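Phi class glutathione transferase GSTF1 (Populus tremula x Populus tremuloides, PDB 4RI6) probably catalyses the conjugation of glutathione to electrophilic substrates, releasing a halide and so serving detoxification in the poplar cytoplasm. Local coordinates at residues A[5-19]-A[56-70]. Residues are numbered along the deposited sequence; the frame is centred on the assembly and turned at random.
Sequences VTIYGPPLSTAVSRV and VPAFKDESITLFESR. With GSH (glutathione), chain C.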
# COMPACT_ATOMS: atom_id res chain seq x y z
N VAL A 5 -9.33 22.06 -4.96
CA VAL A 5 -9.81 20.74 -4.64
C VAL A 5 -10.30 20.76 -3.21
O VAL A 5 -9.97 21.66 -2.46
CB VAL A 5 -8.73 19.67 -4.80
CG1 VAL A 5 -8.12 19.75 -6.20
CG2 VAL A 5 -7.66 19.77 -3.71
N THR A 6 -11.11 19.77 -2.86
CA THR A 6 -11.70 19.65 -1.53
C THR A 6 -11.11 18.44 -0.81
O THR A 6 -11.11 17.34 -1.35
CB THR A 6 -13.22 19.49 -1.64
OG1 THR A 6 -13.78 20.62 -2.33
CG2 THR A 6 -13.86 19.35 -0.28
N ILE A 7 -10.61 18.66 0.40
CA ILE A 7 -10.05 17.59 1.23
C ILE A 7 -10.86 17.50 2.52
O ILE A 7 -11.16 18.53 3.12
CB ILE A 7 -8.57 17.84 1.58
CG1 ILE A 7 -7.77 18.14 0.31
CG2 ILE A 7 -7.99 16.68 2.36
CD1 ILE A 7 -7.70 17.03 -0.67
N TYR A 8 -11.17 16.28 2.95
CA TYR A 8 -11.92 16.04 4.18
C TYR A 8 -11.02 15.47 5.27
O TYR A 8 -10.35 14.44 5.05
CB TYR A 8 -13.06 15.05 3.95
CG TYR A 8 -14.17 15.55 3.08
CD1 TYR A 8 -14.04 15.62 1.70
CD2 TYR A 8 -15.37 15.97 3.64
CE1 TYR A 8 -15.07 16.09 0.91
CE2 TYR A 8 -16.41 16.43 2.86
CZ TYR A 8 -16.25 16.50 1.50
OH TYR A 8 -17.29 16.96 0.72
N GLY A 9 -11.04 16.10 6.43
CA GLY A 9 -10.38 15.54 7.61
C GLY A 9 -9.52 16.55 8.36
O GLY A 9 -9.23 17.62 7.84
N PRO A 10 -9.09 16.19 9.58
CA PRO A 10 -8.27 17.09 10.41
C PRO A 10 -6.78 16.98 10.13
O PRO A 10 -6.28 15.89 9.88
CB PRO A 10 -8.57 16.61 11.82
CG PRO A 10 -8.77 15.13 11.65
CD PRO A 10 -9.39 14.93 10.27
N PRO A 11 -6.05 18.09 10.21
CA PRO A 11 -4.61 17.95 9.97
C PRO A 11 -3.85 17.11 11.02
O PRO A 11 -2.76 16.64 10.70
CB PRO A 11 -4.12 19.40 9.96
CG PRO A 11 -5.23 20.23 10.35
CD PRO A 11 -6.48 19.49 10.27
N LEU A 12 -4.41 16.85 12.19
CA LEU A 12 -3.73 15.94 13.14
C LEU A 12 -3.67 14.51 12.61
O LEU A 12 -2.85 13.71 13.07
CB LEU A 12 -4.42 15.96 14.52
CG LEU A 12 -5.90 15.53 14.60
CD1 LEU A 12 -6.08 14.01 14.67
CD2 LEU A 12 -6.58 16.18 15.78
N SER A 13 -4.50 14.18 11.63
CA SER A 13 -4.47 12.83 11.07
C SER A 13 -3.25 12.63 10.18
O SER A 13 -2.92 13.46 9.34
CB SER A 13 -5.75 12.56 10.25
OG SER A 13 -5.48 11.62 9.20
N THR A 14 -2.59 11.50 10.35
CA THR A 14 -1.40 11.21 9.55
C THR A 14 -1.73 11.09 8.07
O THR A 14 -1.00 11.61 7.24
CB THR A 14 -0.72 9.92 10.01
OG1 THR A 14 -1.70 8.89 10.08
CG2 THR A 14 -0.10 10.11 11.37
N ALA A 15 -2.82 10.41 7.76
CA ALA A 15 -3.21 10.24 6.36
C ALA A 15 -3.65 11.56 5.72
O ALA A 15 -3.35 11.82 4.56
CB ALA A 15 -4.31 9.19 6.24
N VAL A 16 -4.36 12.40 6.46
CA VAL A 16 -4.65 13.74 5.96
C VAL A 16 -3.35 14.54 5.73
O VAL A 16 -3.19 15.22 4.72
CB VAL A 16 -5.56 14.54 6.95
CG1 VAL A 16 -5.75 15.99 6.48
CG2 VAL A 16 -6.93 13.84 7.11
N SER A 17 -2.42 14.45 6.67
CA SER A 17 -1.15 15.16 6.57
C SER A 17 -0.36 14.77 5.32
O SER A 17 0.28 15.61 4.69
CB SER A 17 -0.29 14.91 7.82
OG SER A 17 -0.82 15.63 8.93
N ARG A 18 -0.41 13.50 4.98
CA ARG A 18 0.22 13.00 3.77
C ARG A 18 -0.35 13.72 2.55
O ARG A 18 0.39 14.17 1.68
CB ARG A 18 0.02 11.49 3.65
CG ARG A 18 0.61 10.89 2.39
CD ARG A 18 0.41 9.36 2.30
NE ARG A 18 1.19 8.75 3.36
CZ ARG A 18 0.71 8.29 4.51
NH1 ARG A 18 -0.59 8.29 4.77
NH2 ARG A 18 1.57 7.83 5.40
N VAL A 19 -1.66 13.86 2.50
CA VAL A 19 -2.27 14.53 1.37
C VAL A 19 -1.94 16.03 1.35
O VAL A 19 -1.64 16.59 0.30
CB VAL A 19 -3.80 14.30 1.36
CG1 VAL A 19 -4.49 15.15 0.32
CG2 VAL A 19 -4.10 12.84 1.11
N VAL A 56 -10.55 9.02 7.24
CA VAL A 56 -10.10 10.22 6.55
C VAL A 56 -8.71 9.98 6.01
O VAL A 56 -7.95 9.25 6.59
CB VAL A 56 -10.13 11.45 7.50
CG1 VAL A 56 -11.58 11.77 7.90
CG2 VAL A 56 -9.29 11.22 8.74
N PRO A 57 -8.35 10.64 4.90
CA PRO A 57 -9.09 11.67 4.19
C PRO A 57 -9.96 11.17 3.07
O PRO A 57 -9.88 10.01 2.66
CB PRO A 57 -7.96 12.53 3.60
CG PRO A 57 -6.95 11.54 3.25
CD PRO A 57 -6.97 10.53 4.38
N ALA A 58 -10.79 12.07 2.56
CA ALA A 58 -11.41 11.93 1.25
C ALA A 58 -11.05 13.16 0.42
O ALA A 58 -10.72 14.22 0.96
CB ALA A 58 -12.92 11.75 1.37
N PHE A 59 -11.13 13.00 -0.89
CA PHE A 59 -10.74 14.01 -1.85
C PHE A 59 -11.87 14.19 -2.86
O PHE A 59 -12.45 13.20 -3.32
CB PHE A 59 -9.46 13.56 -2.55
CG PHE A 59 -9.12 14.38 -3.76
CD1 PHE A 59 -9.75 14.16 -4.96
CD2 PHE A 59 -8.13 15.35 -3.69
CE1 PHE A 59 -9.44 14.93 -6.07
CE2 PHE A 59 -7.80 16.10 -4.80
CZ PHE A 59 -8.46 15.89 -5.99
N LYS A 60 -12.17 15.45 -3.21
CA LYS A 60 -13.06 15.77 -4.33
C LYS A 60 -12.48 16.87 -5.21
O LYS A 60 -11.95 17.85 -4.70
CB LYS A 60 -14.45 16.24 -3.85
CG LYS A 60 -15.26 15.28 -3.00
CD LYS A 60 -16.64 15.88 -2.74
CE LYS A 60 -17.50 15.02 -1.83
NZ LYS A 60 -18.83 15.62 -1.63
N ASP A 61 -12.58 16.71 -6.52
CA ASP A 61 -12.48 17.84 -7.43
C ASP A 61 -13.63 17.75 -8.44
O ASP A 61 -14.55 16.95 -8.26
CB ASP A 61 -11.08 17.90 -8.10
CG ASP A 61 -10.78 16.74 -9.04
OD1 ASP A 61 -11.70 15.97 -9.42
OD2 ASP A 61 -9.61 16.60 -9.44
N GLU A 62 -13.61 18.58 -9.49
CA GLU A 62 -14.72 18.64 -10.44
C GLU A 62 -14.92 17.27 -11.11
O GLU A 62 -16.03 16.95 -11.55
CB GLU A 62 -14.49 19.74 -11.50
CG GLU A 62 -14.12 21.13 -10.92
CD GLU A 62 -14.54 22.32 -11.81
OE1 GLU A 62 -15.09 23.31 -11.25
OE2 GLU A 62 -14.31 22.29 -13.05
N SER A 63 -13.87 16.45 -11.13
CA SER A 63 -13.85 15.25 -11.97
C SER A 63 -14.07 13.94 -11.22
O SER A 63 -14.58 12.98 -11.80
CB SER A 63 -12.51 15.17 -12.72
OG SER A 63 -12.38 16.26 -13.61
N ILE A 64 -13.66 13.88 -9.96
CA ILE A 64 -13.60 12.61 -9.24
C ILE A 64 -13.62 12.80 -7.72
O ILE A 64 -13.14 13.82 -7.19
CB ILE A 64 -12.33 11.82 -9.68
CG1 ILE A 64 -12.40 10.35 -9.27
CG2 ILE A 64 -11.07 12.45 -9.12
CD1 ILE A 64 -11.42 9.45 -10.07
N THR A 65 -14.18 11.80 -7.04
CA THR A 65 -14.08 11.65 -5.60
C THR A 65 -13.20 10.43 -5.32
O THR A 65 -13.40 9.36 -5.89
CB THR A 65 -15.47 11.47 -4.95
OG1 THR A 65 -16.24 12.67 -5.14
CG2 THR A 65 -15.37 11.20 -3.46
N LEU A 66 -12.21 10.60 -4.44
CA LEU A 66 -11.22 9.56 -4.15
C LEU A 66 -11.02 9.39 -2.66
O LEU A 66 -11.12 10.36 -1.92
CB LEU A 66 -9.87 9.90 -4.80
CG LEU A 66 -9.78 9.81 -6.33
CD1 LEU A 66 -8.46 10.36 -6.79
CD2 LEU A 66 -9.95 8.38 -6.80
N PHE A 67 -10.73 8.17 -2.22
CA PHE A 67 -10.21 7.94 -0.88
C PHE A 67 -8.90 7.14 -0.95
O PHE A 67 -8.43 6.80 -2.03
CB PHE A 67 -11.25 7.23 -0.00
CG PHE A 67 -11.73 5.91 -0.54
CD1 PHE A 67 -11.10 4.73 -0.20
CD2 PHE A 67 -12.86 5.85 -1.35
CE1 PHE A 67 -11.55 3.53 -0.68
CE2 PHE A 67 -13.31 4.62 -1.82
CZ PHE A 67 -12.64 3.47 -1.48
N GLU A 68 -8.34 6.87 0.23
CA GLU A 68 -7.00 6.32 0.47
C GLU A 68 -5.93 7.35 0.12
O GLU A 68 -5.74 7.72 -1.03
CB GLU A 68 -6.74 5.00 -0.28
CG GLU A 68 -7.28 3.81 0.49
CD GLU A 68 -6.54 3.53 1.78
OE1 GLU A 68 -5.47 4.14 2.01
OE2 GLU A 68 -7.02 2.70 2.58
N SER A 69 -5.23 7.79 1.15
CA SER A 69 -4.27 8.87 1.00
C SER A 69 -3.25 8.68 -0.12
O SER A 69 -3.00 9.62 -0.86
CB SER A 69 -3.53 9.10 2.34
OG SER A 69 -2.77 7.99 2.78
N ARG A 70 -2.68 7.49 -0.27
CA ARG A 70 -1.65 7.33 -1.28
C ARG A 70 -2.25 7.35 -2.70
O ARG A 70 -1.59 7.80 -3.62
CB ARG A 70 -0.84 6.06 -1.03
CG ARG A 70 -0.03 6.13 0.24
CD ARG A 70 0.51 4.79 0.67
NE ARG A 70 1.09 4.84 2.02
CZ ARG A 70 0.39 4.76 3.15
NH1 ARG A 70 -0.94 4.60 3.12
NH2 ARG A 70 1.01 4.81 4.31
N1 GSH C . -5.34 3.75 4.61
CA1 GSH C . -6.08 4.98 4.82
C1 GSH C . -5.50 6.19 4.10
O11 GSH C . -4.29 6.18 3.95
O12 GSH C . -6.22 7.11 3.65
CB1 GSH C . -5.94 5.18 6.31
CG1 GSH C . -7.07 6.03 6.79
CD1 GSH C . -7.08 6.05 8.29
OE1 GSH C . -6.87 5.08 8.98
N2 GSH C . -7.37 7.25 8.77
CA2 GSH C . -7.50 7.60 10.15
C2 GSH C . -8.97 7.65 10.46
O2 GSH C . -9.72 8.04 9.60
CB2 GSH C . -6.79 8.95 10.29
SG2 GSH C . -5.02 8.78 10.63
N3 GSH C . -9.35 7.27 11.68
CA3 GSH C . -10.71 7.35 12.15
C3 GSH C . -11.45 6.04 12.01
O31 GSH C . -10.87 5.08 11.46
O32 GSH C . -12.61 5.97 12.45
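Tyr8 and Lys60 lie two positions apart along the antiparallel strands 5-8 and 58-60, on the sheet face they share with Thr6 and Ala58. The extended Lys60 chain runs across the CE1 side of the phenol, and its NZ gives a weak hydrogen bond to Tyr8 OH (3.1 Å). Ala58 O lies at the ring edge and also accepts from Tyr8 N at 2.9 Å; farther along, Thr6 and Lys60 exchange a backbone pair of bonds, Thr6 N to Lys60 O being nearly straight at 173°. On the opposite face, Ile7 CD1 meets Phe59 CD2 at 3.5 Å.

Beyond the strands, Val56 CG2 packs on Val16 CG2 and on Pro10 CD. The peptide bond before Pro57 is cis, and the ring sits against helix 14-25, with CD 3.5 Å from Ala15 CB. Val56 N and O each bond the glutathione backbone, the N to O2 at 2.7 Å.

Arg18, bent at chi3 (-66°), lays its guanidinium flat on that of Arg70, planes 25° apart, while NH1 donates to Ser69 OG (3.0 Å). That hydroxyl in turn donates to glutathione O11. Asp106 forms a salt bridge with Arg70 and a long, weak ion pair with Arg18, which probably offsets the two stacked positive charges, while Arg18 NE is held by Ser168. With an alanine at Arg18, Ser69 OG would probably lose the NH1 donor and one face of the Arg70 guanidinium its stacking partner.

Glu68 OE1 takes the ligand amine N1 at 2.6 Å. The cis-proline loop and the Glu-Ser pair opening helix 69-79 are hallmarks of the thioredoxin-fold glutathione site of glutathione transferases.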